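Local coordinates for protein Amuc_1100 (Akkermansia muciniphila, PDB 6KNY), which is of unknown function, a membrane-anchored protein of a mucin-degrading gut bacterium, crystallised as a monomer without its transmembrane helix, at residues 128-133 with 175-180. Sequence-based numbering, arbitrary orientation. Where two conformers were deposited one is given.
Sequences NSLVNK and LEIAFQ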
ATOM      1  N   ASN A 128       2.869  -2.467   2.213  1.00 27.10           N
ATOM      2  CA  ASN A 128       3.155  -3.028   3.534  1.00 28.76           C
ATOM      3  C   ASN A 128       3.363  -1.942   4.578  1.00 29.30           C
ATOM      4  O   ASN A 128       2.857  -2.040   5.699  1.00 30.01           O
ATOM      5  CB  ASN A 128       4.391  -3.928   3.507  1.00 30.36           C
ATOM      6  CG  ASN A 128       4.660  -4.552   4.874  1.00 27.92           C
ATOM      7  OD1 ASN A 128       3.852  -5.335   5.377  1.00 30.10           O
ATOM      8  ND2 ASN A 128       5.744  -4.145   5.505  1.00 23.72           N
ATOM      9  N   SER A 129       4.133  -0.913   4.232  0.67 28.27           N
ATOM     10  CA  SER A 129       4.396   0.162   5.184  0.67 28.98           C
ATOM     11  C   SER A 129       3.123   0.940   5.496  0.67 28.76           C
ATOM     12  O   SER A 129       2.851   1.272   6.659  0.67 28.49           O
ATOM     13  CB  SER A 129       5.476   1.093   4.638  0.67 29.66           C
ATOM     14  OG  SER A 129       5.624   2.216   5.481  0.67 31.29           O
ATOM     15  N   LEU A 130       2.330   1.245   4.461  1.00 26.99           N
ATOM     16  CA  LEU A 130       1.062   1.964   4.645  1.00 26.99           C
ATOM     17  C   LEU A 130       0.101   1.199   5.548  1.00 24.56           C
ATOM     18  O   LEU A 130      -0.420   1.742   6.526  1.00 25.46           O
ATOM     19  CB  LEU A 130       0.394   2.208   3.284  1.00 28.54           C
ATOM     20  CG  LEU A 130      -1.003   2.855   3.334  1.00 29.34           C
ATOM     21  CD1 LEU A 130      -0.994   4.133   4.172  1.00 30.42           C
ATOM     22  CD2 LEU A 130      -1.518   3.136   1.927  1.00 30.92           C
ATOM     23  N   VAL A 131      -0.173  -0.062   5.224  1.00 26.56           N
ATOM     24  CA  VAL A 131      -1.156  -0.795   6.013  1.00 28.75           C
ATOM     25  C   VAL A 131      -0.692  -0.919   7.462  1.00 30.11           C
ATOM     26  O   VAL A 131      -1.494  -0.823   8.400  1.00 26.21           O
ATOM     27  CB  VAL A 131      -1.437  -2.158   5.366  1.00 29.93           C
ATOM     28  CG1 VAL A 131      -2.359  -2.989   6.254  1.00 35.33           C
ATOM     29  CG2 VAL A 131      -2.095  -1.940   4.004  1.00 28.83           C
ATOM     30  N   ASN A 132       0.618  -1.078   7.672  1.00 34.39           N
ATOM     31  CA  ASN A 132       1.131  -1.208   9.036  1.00 35.94           C
ATOM     32  C   ASN A 132       0.937   0.072   9.842  1.00 33.89           C
ATOM     33  O   ASN A 132       0.593   0.014  11.031  1.00 31.27           O
ATOM     34  CB  ASN A 132       2.596  -1.636   9.004  1.00 35.13           C
ATOM     35  CG  ASN A 132       2.740  -3.137   8.874  1.00 35.20           C
ATOM     36  OD1 ASN A 132       2.390  -3.883   9.788  1.00 42.47           O
ATOM     37  ND2 ASN A 132       3.196  -3.593   7.722  1.00 37.26           N
ATOM     38  N   LYS A 133       1.126   1.240   9.217  1.00 30.41           N
ATOM     39  CA  LYS A 133       0.760   2.483   9.895  1.00 32.81           C
ATOM     40  C   LYS A 133      -0.745   2.548  10.183  1.00 36.78           C
ATOM     41  O   LYS A 133      -1.159   3.018  11.250  1.00 33.48           O
ATOM     42  CB  LYS A 133       1.211   3.695   9.069  1.00 32.47           C
ATOM     43  N   LEU A 175      -4.323   1.508  -6.105  1.00 23.01           N
ATOM     44  CA  LEU A 175      -4.867   0.546  -5.157  1.00 25.01           C
ATOM     45  C   LEU A 175      -6.058   1.159  -4.438  1.00 23.75           C
ATOM     46  O   LEU A 175      -6.248   2.383  -4.421  1.00 21.88           O
ATOM     47  CB  LEU A 175      -3.815   0.093  -4.144  1.00 26.02           C
ATOM     48  CG  LEU A 175      -3.285   1.154  -3.194  1.00 26.34           C
ATOM     49  CD1 LEU A 175      -3.053   0.513  -1.812  1.00 26.57           C
ATOM     50  CD2 LEU A 175      -1.969   1.743  -3.758  1.00 31.74           C
ATOM     51  N   GLU A 176      -6.839   0.287  -3.809  1.00 24.99           N
ATOM     52  CA  GLU A 176      -7.983   0.688  -3.003  1.00 29.10           C
ATOM     53  C   GLU A 176      -7.865   0.022  -1.647  1.00 24.71           C
ATOM     54  O   GLU A 176      -7.512  -1.156  -1.563  1.00 26.40           O
ATOM     55  CB  GLU A 176      -9.318   0.250  -3.628  1.00 32.76           C
ATOM     56  CG  GLU A 176      -9.555   0.660  -5.063  1.00 41.75           C
ATOM     57  CD  GLU A 176     -10.908   0.135  -5.570  1.00 47.93           C
ATOM     58  OE1 GLU A 176     -11.759  -0.244  -4.732  1.00 49.94           O
ATOM     59  OE2 GLU A 176     -11.106   0.080  -6.801  1.00 50.58           O
ATOM     60  N   ILE A 177      -8.205   0.750  -0.596  1.00 26.07           N
ATOM     61  CA  ILE A 177      -8.264   0.183   0.741  1.00 28.01           C
ATOM     62  C   ILE A 177      -9.613   0.532   1.353  1.00 30.47           C
ATOM     63  O   ILE A 177     -10.075   1.676   1.255  1.00 29.70           O
ATOM     64  CB  ILE A 177      -7.112   0.678   1.630  1.00 31.92           C
ATOM     65  CG1 ILE A 177      -5.768   0.412   0.940  1.00 33.08           C
ATOM     66  CG2 ILE A 177      -7.180   0.009   2.995  1.00 32.14           C
ATOM     67  CD1 ILE A 177      -4.560   0.716   1.807  1.00 37.43           C
ATOM     68  N   ALA A 178     -10.252  -0.463   1.960  1.00 28.36           N
ATOM     69  CA  ALA A 178     -11.489  -0.280   2.694  1.00 28.43           C
ATOM     70  C   ALA A 178     -11.231  -0.702   4.132  1.00 28.96           C
ATOM     71  O   ALA A 178     -10.604  -1.744   4.377  1.00 25.81           O
ATOM     72  CB  ALA A 178     -12.622  -1.106   2.076  1.00 29.18           C
ATOM     73  N   PHE A 179     -11.677   0.119   5.074  1.00 27.01           N
ATOM     74  CA  PHE A 179     -11.540  -0.206   6.485  1.00 28.59           C
ATOM     75  C   PHE A 179     -12.684   0.461   7.225  1.00 32.19           C
ATOM     76  O   PHE A 179     -13.473   1.212   6.637  1.00 27.40           O
ATOM     77  CB  PHE A 179     -10.190   0.237   7.063  1.00 26.42           C
ATOM     78  CG  PHE A 179      -9.851   1.684   6.799  1.00 25.62           C
ATOM     79  CD1 PHE A 179     -10.317   2.689   7.627  1.00 27.82           C
ATOM     80  CD2 PHE A 179      -9.047   2.033   5.723  1.00 27.80           C
ATOM     81  CE1 PHE A 179      -9.992   4.024   7.389  1.00 28.57           C
ATOM     82  CE2 PHE A 179      -8.713   3.353   5.473  1.00 28.33           C
ATOM     83  CZ  PHE A 179      -9.189   4.359   6.310  1.00 27.58           C
ATOM     84  N   GLN A 180     -12.770   0.177   8.523  1.00 34.10           N
ATOM     85  CA  GLN A 180     -13.807   0.782   9.338  1.00 35.34           C
ATOM     86  C   GLN A 180     -13.342   0.860  10.780  1.00 31.94           C
ATOM     87  O   GLN A 180     -12.521   0.060  11.233  1.00 33.23           O
ATOM     88  CB  GLN A 180     -15.137   0.012   9.224  1.00 39.08           C
ATOM     89  CG  GLN A 180     -15.213  -1.287   9.979  1.00 45.71           C
ATOM     90  CD  GLN A 180     -16.666  -1.683  10.306  1.00 52.07           C
ATOM     91  OE1 GLN A 180     -17.325  -1.043  11.127  1.00 58.38           O
ATOM     92  NE2 GLN A 180     -17.161  -2.729   9.654  1.00 57.92           N
TER
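Ile-177 meets both Leu-130 and Val-131 through a single methyl group, and these are the only contacts within 4.5 Å between 128-133 and 175-180. Its CD1 lies 3.9 Å from CD2 of Leu-130, the two side chains reaching for one another tip to tip, and 4.2 Å from CG2 of Val-131. The isoleucine gets there by an extended chain: CG1 stands anti to the carbonyl carbon (chi1 -54°) and chi2 is near trans, which sends CD1 out from the sheet toward the helix. The backbones stay well apart, with the CA atoms of Val-131 and Ile-177 8.9 Å from each other, and no hydrogen bond crosses between the two segments. Helix 117-134 packs here on one face of a five-stranded mixed sheet, against its middle strand, 170-181. The same apolar layer continues beyond them: Leu-130 also touches Leu-271 on the adjacent strand 265-276, while Val-131 links the helix to Leu-84 of helix 70-91 and to Leu-102. On the strand side, CG2 of Ile-177 lies at the edge of the Phe-179 ring, in its plane.

Polar bonding is inside the helix on one side and between neighbouring strands on the other. Asn-128 O accepts the helical bond from Asn-132 N at 3.1 Å and a second, short one from Asn-132 ND2 at 2.6 Å, the donors coming from opposite faces of its carbonyl plane; the side-chain bond is bent, 142° at the hydrogen, and its donor sits 41° above that plane, not on a lone pair. Ile-177 pairs through its backbone with Val-269, and Ala-178 with Ile-143 and Lys-144.

The buried area is modest, about 100 Å² with both sides summed. Dispersion and exclusion of water, without any directional bond, hold this part of the alpha-beta interface together.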